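Local atomic coordinates of elongation factor G (Thermus thermophilus, PDB entry 2DY1), a protein that binds GTP together with a magnesium ion and probably acts as a GTPase in the elongation phase of protein synthesis. Residues Thr420-Leu425 against Val451-Tyr456; Leu571-Tyr576 against Glu616-Glu621. One frame throughout, in Å; residues are numbered along the deposited sequence.

Contact 1: Thr420-Leu425 against Val451-Tyr456; sequences TGELLL and VPKVPY
Glu422 reaches Lys453 because its CG stands anti to its own carbonyl carbon (chi1 -60°) and the chain then runs extended (chi2 -170°), which carries the carboxylate across to the backbone of 451-456. There Glu422 OE1 accepts a hydrogen bond from Lys453 N at 2.9 Å, nearly straight at 172°, with the donor sitting above the carboxylate plane rather than within it. Lys453 CG is likewise anti to its carbonyl carbon, the chain stays extended to NZ, and its methylenes slant past the same carboxylate, CG lying 3.4 Å from Glu422 OE2. The two charges do not meet: Lys453 NZ stops 4.7 Å from Glu422 OE2, so any attraction is probably diffuse. Two waters finish the grip. One donates to Glu422 OE1 at 2.7 Å, is shared with Thr420 OG1 and gives a weak bond to Lys453 O; the other links Glu422 OE2 with Val451 O.

This is the connection out of the four-stranded antiparallel sheet of domain III: the irregular linker leaves its edge strand 447-450 and leads to strand 457-460, which pairs with 569-583. Strand 423-427 itself pairs with 413-416 and 383-389. An alanine in place of Glu422 would probably leave the Lys453 amide without its acceptor and take away the carboxylate through which both waters bridge to the linker.

Apolar contacts flank the carboxylate. Leu424 points CD2 at the Pro452 ring, 4.0 Å from Pro452 CB, while also packing on Ala386 of its own sheet. Further along, the methyl CG2 of Thr420 rests 4.2 Å from Pro455 CA. Pro455 is the centre of an inverse gamma turn, and its carbonyl O is hydrogen-bonded to the hydroxyl of Tyr646.

Contact 2: Leu571-Tyr576 against Glu616-Glu621; sequences LLEPIY and EVPLAE
Tyr576 and Val617 form an antiparallel hydrogen-bonded pair: Tyr576 N gives to Val617 O and Val617 N to Tyr576 O, each at 2.9 Å. One step along, Ile575 faces Pro618 as a non-hydrogen-bonded pair, the place in the register where a proline's missing N-H costs nothing between these strands. Leu619 N then reaches Pro574 O at 2.9 Å. A water extends this end, donating to Glu573 OE1 and Pro574 O and accepting from Ala620 N.

Glu573 sends its carboxylate against Pro618, Glu573 OE1 lying 3.4 Å from Pro618 CB, and its OE2 makes a salt bridge with Arg598. Ile575 and Pro618 extend alongside each other, and Ile575 CD1 comes to 3.8 Å from Pro618 CA. Leu619 supplies the main packing on the Tyr576 side. With CG anti to the backbone N (chi1 173°), Leu619 lays CD1 over one face of the Tyr576 ring, 3.8 Å from the centroid, in a CH-pi contact. Its CB meets the ring at CD1 and CE1, while Leu619 CD2 turns to Pro574 CG, 3.9 Å away. Pro574 CB borders the rim of the ring, level with it.

The pairing joins strands 569-583 and 610-618 in the antiparallel sheet of the C-terminal domain. Its chemistry divides by position: backbone bonds set the register, leucine and proline hold one tyrosine face and edge, and the buried Glu573 carboxylate is met by water and Arg598, which would be expected to stabilise its negative charge.

From the N terminus, the chain enters contact 1 at 420-425, runs through strand 423-427, helix 430-442 and strand 447-450, and returns at 451-456, closing a loop of 25 intervening residues. The chain then forms strand 457-460, which pairs with 569-583, and goes on through the domain IV strands and helices before 571-576 opens contact 2, which closes at 616-621 after 39 more residues. The two loops follow in series, neither enclosing nor crossing the other. Even so, the contacts are neighbours, their centres about 14 Å apart: Val454 packs on Pro574 and Ala620, and Tyr456 on Glu573. The 451-456 linker is thereby set between the domain III sheet and the C-terminal domain sheet.

Contact 1: Thr420-Leu425 against Val451-Tyr456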
ATOM      1  N   THR A 420       4.903 -25.288  -3.548  1.00 27.33           N
ATOM      2  CA  THR A 420       4.572 -25.886  -2.251  1.00 24.35           C
ATOM      3  C   THR A 420       3.108 -26.299  -2.101  1.00 23.93           C
ATOM      4  O   THR A 420       2.751 -27.040  -1.180  1.00 27.03           O
ATOM      5  CB  THR A 420       4.894 -24.914  -1.105  1.00 28.19           C
ATOM      6  OG1 THR A 420       4.055 -23.757  -1.223  1.00 27.92           O
ATOM      7  CG2 THR A 420       6.362 -24.487  -1.158  1.00 26.69           C
ATOM      8  N   GLY A 421       2.262 -25.798  -2.996  1.00 23.48           N
ATOM      9  CA  GLY A 421       0.844 -26.113  -2.952  1.00 26.00           C
ATOM     10  C   GLY A 421       0.016 -25.251  -2.005  1.00 28.44           C
ATOM     11  O   GLY A 421      -1.205 -25.362  -1.979  1.00 24.58           O
ATOM     12  N   GLU A 422       0.653 -24.373  -1.240  1.00 19.83           N
ATOM     13  CA  GLU A 422      -0.115 -23.561  -0.301  1.00 18.97           C
ATOM     14  C   GLU A 422      -0.855 -22.390  -0.938  1.00 23.46           C
ATOM     15  O   GLU A 422      -0.480 -21.914  -2.009  1.00 23.52           O
ATOM     16  CB  GLU A 422       0.806 -23.024   0.801  1.00 21.82           C
ATOM     17  CG  GLU A 422       1.490 -24.105   1.626  1.00 23.22           C
ATOM     18  CD  GLU A 422       2.203 -23.544   2.841  1.00 19.87           C
ATOM     19  OE1 GLU A 422       3.035 -22.643   2.672  1.00 20.46           O
ATOM     20  OE2 GLU A 422       1.931 -24.012   3.965  1.00 22.80           O
ATOM     21  N   LEU A 423      -1.922 -21.949  -0.271  1.00 16.87           N
ATOM     22  CA  LEU A 423      -2.689 -20.786  -0.701  1.00 16.61           C
ATOM     23  C   LEU A 423      -2.093 -19.643   0.125  1.00 18.61           C
ATOM     24  O   LEU A 423      -2.223 -19.615   1.350  1.00 18.45           O
ATOM     25  CB  LEU A 423      -4.172 -20.960  -0.372  1.00 17.35           C
ATOM     26  CG  LEU A 423      -5.044 -19.744  -0.685  1.00 21.27           C
ATOM     27  CD1 LEU A 423      -4.989 -19.447  -2.187  1.00 20.86           C
ATOM     28  CD2 LEU A 423      -6.456 -19.991  -0.237  1.00 21.19           C
ATOM     29  N   LEU A 424      -1.444 -18.696  -0.540  1.00 15.68           N
ATOM     30  CA  LEU A 424      -0.801 -17.611   0.184  1.00 14.57           C
ATOM     31  C   LEU A 424      -1.550 -16.313   0.075  1.00 17.69           C
ATOM     32  O   LEU A 424      -2.126 -16.005  -0.964  1.00 15.03           O
ATOM     33  CB  LEU A 424       0.615 -17.379  -0.338  1.00 17.03           C
ATOM     34  CG  LEU A 424       1.598 -18.553  -0.321  1.00 16.96           C
ATOM     35  CD1 LEU A 424       2.936 -18.063  -0.835  1.00 23.21           C
ATOM     36  CD2 LEU A 424       1.729 -19.121   1.109  1.00 19.37           C
ATOM     37  N   LEU A 425      -1.549 -15.570   1.176  1.00 14.08           N
ATOM     38  CA  LEU A 425      -2.142 -14.237   1.219  1.00 12.79           C
ATOM     39  C   LEU A 425      -0.960 -13.307   1.492  1.00 16.21           C
ATOM     40  O   LEU A 425      -0.194 -13.512   2.431  1.00 13.38           O
ATOM     41  CB  LEU A 425      -3.163 -14.103   2.341  1.00 12.39           C
ATOM     42  CG  LEU A 425      -3.854 -12.719   2.385  1.00 13.99           C
ATOM     43  CD1 LEU A 425      -4.694 -12.493   1.133  1.00 15.99           C
ATOM     44  CD2 LEU A 425      -4.738 -12.649   3.619  1.00 14.97           C
ATOM     45  N   VAL A 451       3.206 -19.813   8.922  1.00 17.84           N
ATOM     46  CA  VAL A 451       4.389 -19.360   8.217  1.00 20.22           C
ATOM     47  C   VAL A 451       4.458 -20.226   6.960  1.00 20.31           C
ATOM     48  O   VAL A 451       4.345 -21.455   7.038  1.00 22.30           O
ATOM     49  CB  VAL A 451       5.666 -19.597   9.048  1.00 22.16           C
ATOM     50  CG1 VAL A 451       6.891 -19.179   8.252  1.00 24.78           C
ATOM     51  CG2 VAL A 451       5.590 -18.813  10.363  1.00 23.83           C
ATOM     52  N   PRO A 452       4.639 -19.607   5.784  1.00 15.47           N
ATOM     53  CA  PRO A 452       4.710 -20.399   4.549  1.00 15.17           C
ATOM     54  C   PRO A 452       5.843 -21.415   4.568  1.00 16.50           C
ATOM     55  O   PRO A 452       6.898 -21.178   5.163  1.00 20.85           O
ATOM     56  CB  PRO A 452       4.966 -19.345   3.464  1.00 16.02           C
ATOM     57  CG  PRO A 452       4.309 -18.088   4.037  1.00 17.14           C
ATOM     58  CD  PRO A 452       4.714 -18.162   5.503  1.00 17.78           C
ATOM     59  N   LYS A 453       5.614 -22.530   3.888  1.00 18.90           N
ATOM     60  CA  LYS A 453       6.631 -23.570   3.754  1.00 22.38           C
ATOM     61  C   LYS A 453       7.722 -23.032   2.830  1.00 22.04           C
ATOM     62  O   LYS A 453       7.437 -22.294   1.892  1.00 23.17           O
ATOM     63  CB  LYS A 453       6.011 -24.819   3.140  1.00 23.74           C
ATOM     64  CG  LYS A 453       5.028 -25.510   4.047  1.00 28.58           C
ATOM     65  CD  LYS A 453       4.404 -26.688   3.346  1.00 39.57           C
ATOM     66  CE  LYS A 453       3.436 -27.422   4.251  1.00 46.69           C
ATOM     67  NZ  LYS A 453       2.816 -28.567   3.529  1.00 56.40           N
ATOM     68  N   VAL A 454       8.972 -23.400   3.098  1.00 21.39           N
ATOM     69  CA  VAL A 454      10.088 -22.943   2.281  1.00 23.15           C
ATOM     70  C   VAL A 454      10.196 -23.805   1.031  1.00 23.17           C
ATOM     71  O   VAL A 454      10.099 -25.029   1.098  1.00 22.75           O
ATOM     72  CB  VAL A 454      11.419 -23.026   3.059  1.00 22.41           C
ATOM     73  CG1 VAL A 454      12.595 -22.697   2.149  1.00 19.75           C
ATOM     74  CG2 VAL A 454      11.386 -22.050   4.229  1.00 22.90           C
ATOM     75  N   PRO A 455      10.375 -23.170  -0.130  1.00 20.13           N
ATOM     76  CA  PRO A 455      10.492 -23.933  -1.375  1.00 23.04           C
ATOM     77  C   PRO A 455      11.902 -24.492  -1.584  1.00 20.60           C
ATOM     78  O   PRO A 455      12.676 -23.986  -2.403  1.00 21.47           O
ATOM     79  CB  PRO A 455      10.091 -22.912  -2.436  1.00 22.26           C
ATOM     80  CG  PRO A 455      10.620 -21.636  -1.862  1.00 22.37           C
ATOM     81  CD  PRO A 455      10.221 -21.732  -0.407  1.00 18.40           C
ATOM     82  N   TYR A 456      12.231 -25.530  -0.824  1.00 23.39           N
ATOM     83  CA  TYR A 456      13.533 -26.176  -0.944  1.00 22.42           C
ATOM     84  C   TYR A 456      13.627 -26.811  -2.324  1.00 25.49           C
ATOM     85  O   TYR A 456      12.620 -27.077  -2.979  1.00 20.57           O
ATOM     86  CB  TYR A 456      13.693 -27.270   0.114  1.00 21.88           C
ATOM     87  CG  TYR A 456      13.812 -26.746   1.517  1.00 23.28           C
ATOM     88  CD1 TYR A 456      14.972 -26.103   1.946  1.00 25.61           C
ATOM     89  CD2 TYR A 456      12.752 -26.861   2.412  1.00 25.49           C
ATOM     90  CE1 TYR A 456      15.072 -25.583   3.244  1.00 29.09           C
ATOM     91  CE2 TYR A 456      12.840 -26.345   3.703  1.00 22.71           C
ATOM     92  CZ  TYR A 456      13.997 -25.708   4.109  1.00 26.25           C
ATOM     93  OH  TYR A 456      14.063 -25.177   5.379  1.00 29.73           O
TER
HETATM   94  O   HOH W   1       4.465 -21.953   0.494  1.00 25.23           O
HETATM   95  O   HOH W   2       2.638 -23.345   6.455  1.00 28.65           O

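Contact 2: Leu571-Tyr576 against Glu616-Glu621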
ATOM      1  N   LEU A 571      20.607 -31.097  -0.898  1.00 30.79           N
ATOM      2  CA  LEU A 571      19.505 -30.174  -0.624  1.00 30.25           C
ATOM      3  C   LEU A 571      19.912 -28.715  -0.767  1.00 28.52           C
ATOM      4  O   LEU A 571      20.994 -28.311  -0.333  1.00 29.97           O
ATOM      5  CB  LEU A 571      18.974 -30.413   0.789  1.00 33.05           C
ATOM      6  CG  LEU A 571      17.645 -29.736   1.142  1.00 33.78           C
ATOM      7  CD1 LEU A 571      16.509 -30.401   0.380  1.00 29.26           C
ATOM      8  CD2 LEU A 571      17.409 -29.844   2.639  1.00 33.52           C
ATOM      9  N   LEU A 572      19.035 -27.922  -1.380  1.00 28.38           N
ATOM     10  CA  LEU A 572      19.283 -26.498  -1.581  1.00 22.16           C
ATOM     11  C   LEU A 572      18.171 -25.706  -0.900  1.00 22.76           C
ATOM     12  O   LEU A 572      17.054 -26.191  -0.771  1.00 23.51           O
ATOM     13  CB  LEU A 572      19.281 -26.153  -3.073  1.00 25.37           C
ATOM     14  CG  LEU A 572      20.281 -26.859  -3.992  1.00 24.38           C
ATOM     15  CD1 LEU A 572      20.037 -26.400  -5.419  1.00 25.74           C
ATOM     16  CD2 LEU A 572      21.712 -26.532  -3.567  1.00 28.12           C
ATOM     17  N   GLU A 573      18.489 -24.495  -0.458  1.00 26.39           N
ATOM     18  CA  GLU A 573      17.487 -23.644   0.178  1.00 22.56           C
ATOM     19  C   GLU A 573      17.603 -22.250  -0.397  1.00 22.88           C
ATOM     20  O   GLU A 573      18.667 -21.844  -0.856  1.00 23.40           O
ATOM     21  CB  GLU A 573      17.679 -23.605   1.701  1.00 19.77           C
ATOM     22  CG  GLU A 573      18.909 -22.854   2.165  1.00 27.26           C
ATOM     23  CD  GLU A 573      19.032 -22.852   3.681  1.00 34.05           C
ATOM     24  OE1 GLU A 573      18.013 -22.596   4.355  1.00 31.92           O
ATOM     25  OE2 GLU A 573      20.143 -23.100   4.197  1.00 38.35           O
ATOM     26  N   PRO A 574      16.498 -21.489  -0.397  1.00 20.12           N
ATOM     27  CA  PRO A 574      16.633 -20.147  -0.956  1.00 20.77           C
ATOM     28  C   PRO A 574      17.317 -19.177  -0.000  1.00 24.36           C
ATOM     29  O   PRO A 574      17.058 -19.184   1.202  1.00 26.44           O
ATOM     30  CB  PRO A 574      15.191 -19.757  -1.282  1.00 25.46           C
ATOM     31  CG  PRO A 574      14.390 -20.544  -0.324  1.00 25.23           C
ATOM     32  CD  PRO A 574      15.087 -21.865  -0.224  1.00 23.68           C
ATOM     33  N   ILE A 575      18.210 -18.366  -0.562  1.00 25.22           N
ATOM     34  CA  ILE A 575      18.962 -17.355   0.177  1.00 27.72           C
ATOM     35  C   ILE A 575      18.454 -15.992  -0.276  1.00 25.61           C
ATOM     36  O   ILE A 575      18.276 -15.755  -1.467  1.00 25.74           O
ATOM     37  CB  ILE A 575      20.480 -17.449  -0.134  1.00 26.93           C
ATOM     38  CG1 ILE A 575      21.017 -18.820   0.284  1.00 24.76           C
ATOM     39  CG2 ILE A 575      21.238 -16.318   0.581  1.00 29.87           C
ATOM     40  CD1 ILE A 575      20.716 -19.212   1.717  1.00 29.84           C
ATOM     41  N   TYR A 576      18.209 -15.096   0.674  1.00 30.09           N
ATOM     42  CA  TYR A 576      17.710 -13.767   0.353  1.00 32.19           C
ATOM     43  C   TYR A 576      18.679 -12.664   0.758  1.00 32.78           C
ATOM     44  O   TYR A 576      19.516 -12.849   1.650  1.00 33.77           O
ATOM     45  CB  TYR A 576      16.363 -13.523   1.062  1.00 25.88           C
ATOM     46  CG  TYR A 576      15.164 -14.123   0.349  1.00 22.20           C
ATOM     47  CD1 TYR A 576      15.108 -15.488   0.056  1.00 25.63           C
ATOM     48  CD2 TYR A 576      14.109 -13.310  -0.081  1.00 25.21           C
ATOM     49  CE1 TYR A 576      14.030 -16.025  -0.663  1.00 22.99           C
ATOM     50  CE2 TYR A 576      13.033 -13.832  -0.791  1.00 25.65           C
ATOM     51  CZ  TYR A 576      13.005 -15.192  -1.084  1.00 27.09           C
ATOM     52  OH  TYR A 576      11.969 -15.701  -1.832  1.00 28.35           O
ATOM     53  N   GLU A 616      22.944 -11.473   3.805  1.00 41.13           N
ATOM     54  CA  GLU A 616      22.347 -12.555   3.038  1.00 39.25           C
ATOM     55  C   GLU A 616      21.934 -13.514   4.134  1.00 40.70           C
ATOM     56  O   GLU A 616      22.693 -13.755   5.073  1.00 40.49           O
ATOM     57  CB  GLU A 616      23.354 -13.224   2.097  1.00 42.76           C
ATOM     58  CG  GLU A 616      23.595 -12.462   0.804  1.00 42.72           C
ATOM     59  CD  GLU A 616      24.201 -13.333  -0.288  1.00 48.34           C
ATOM     60  OE1 GLU A 616      24.674 -14.449   0.026  1.00 48.69           O
ATOM     61  OE2 GLU A 616      24.208 -12.894  -1.461  1.00 47.65           O
ATOM     62  N   VAL A 617      20.726 -14.049   4.030  1.00 34.61           N
ATOM     63  CA  VAL A 617      20.216 -14.941   5.051  1.00 35.10           C
ATOM     64  C   VAL A 617      19.257 -15.944   4.433  1.00 30.53           C
ATOM     65  O   VAL A 617      18.572 -15.633   3.461  1.00 29.04           O
ATOM     66  CB  VAL A 617      19.461 -14.123   6.131  1.00 33.01           C
ATOM     67  CG1 VAL A 617      18.336 -13.326   5.473  1.00 33.42           C
ATOM     68  CG2 VAL A 617      18.901 -15.043   7.206  1.00 37.60           C
ATOM     69  N   PRO A 618      19.204 -17.166   4.982  1.00 32.30           N
ATOM     70  CA  PRO A 618      18.301 -18.186   4.449  1.00 26.01           C
ATOM     71  C   PRO A 618      16.861 -17.724   4.638  1.00 30.25           C
ATOM     72  O   PRO A 618      16.505 -17.252   5.720  1.00 30.93           O
ATOM     73  CB  PRO A 618      18.599 -19.400   5.315  1.00 28.32           C
ATOM     74  CG  PRO A 618      20.018 -19.202   5.709  1.00 35.24           C
ATOM     75  CD  PRO A 618      20.072 -17.737   6.027  1.00 36.21           C
ATOM     76  N   LEU A 619      16.035 -17.859   3.606  1.00 25.20           N
ATOM     77  CA  LEU A 619      14.639 -17.450   3.719  1.00 22.27           C
ATOM     78  C   LEU A 619      13.990 -18.128   4.923  1.00 27.70           C
ATOM     79  O   LEU A 619      13.142 -17.547   5.601  1.00 27.22           O
ATOM     80  CB  LEU A 619      13.866 -17.840   2.455  1.00 22.00           C
ATOM     81  CG  LEU A 619      12.352 -17.622   2.516  1.00 25.76           C
ATOM     82  CD1 LEU A 619      12.075 -16.115   2.472  1.00 18.72           C
ATOM     83  CD2 LEU A 619      11.677 -18.330   1.349  1.00 21.79           C
ATOM     84  N   ALA A 620      14.401 -19.361   5.187  1.00 23.33           N
ATOM     85  CA  ALA A 620      13.850 -20.149   6.275  1.00 21.18           C
ATOM     86  C   ALA A 620      14.111 -19.543   7.648  1.00 20.65           C
ATOM     87  O   ALA A 620      13.477 -19.930   8.623  1.00 29.16           O
ATOM     88  CB  ALA A 620      14.418 -21.564   6.223  1.00 30.82           C
ATOM     89  N   GLU A 621      15.042 -18.602   7.716  1.00 22.88           N
ATOM     90  CA  GLU A 621      15.382 -17.975   8.991  1.00 31.41           C
ATOM     91  C   GLU A 621      14.745 -16.605   9.169  1.00 33.68           C
ATOM     92  O   GLU A 621      14.890 -15.991  10.231  1.00 32.28           O
ATOM     93  CB  GLU A 621      16.901 -17.821   9.107  1.00 38.23           C
ATOM     94  CG  GLU A 621      17.670 -19.124   9.061  1.00 48.58           C
ATOM     95  CD  GLU A 621      17.286 -20.052  10.188  1.00 55.54           C
ATOM     96  OE1 GLU A 621      17.447 -19.658  11.362  1.00 57.66           O
ATOM     97  OE2 GLU A 621      16.816 -21.173   9.899  1.00 61.24           O
TER
HETATM   98  O   HOH W   3      16.031 -21.011   3.490  1.00 27.36           O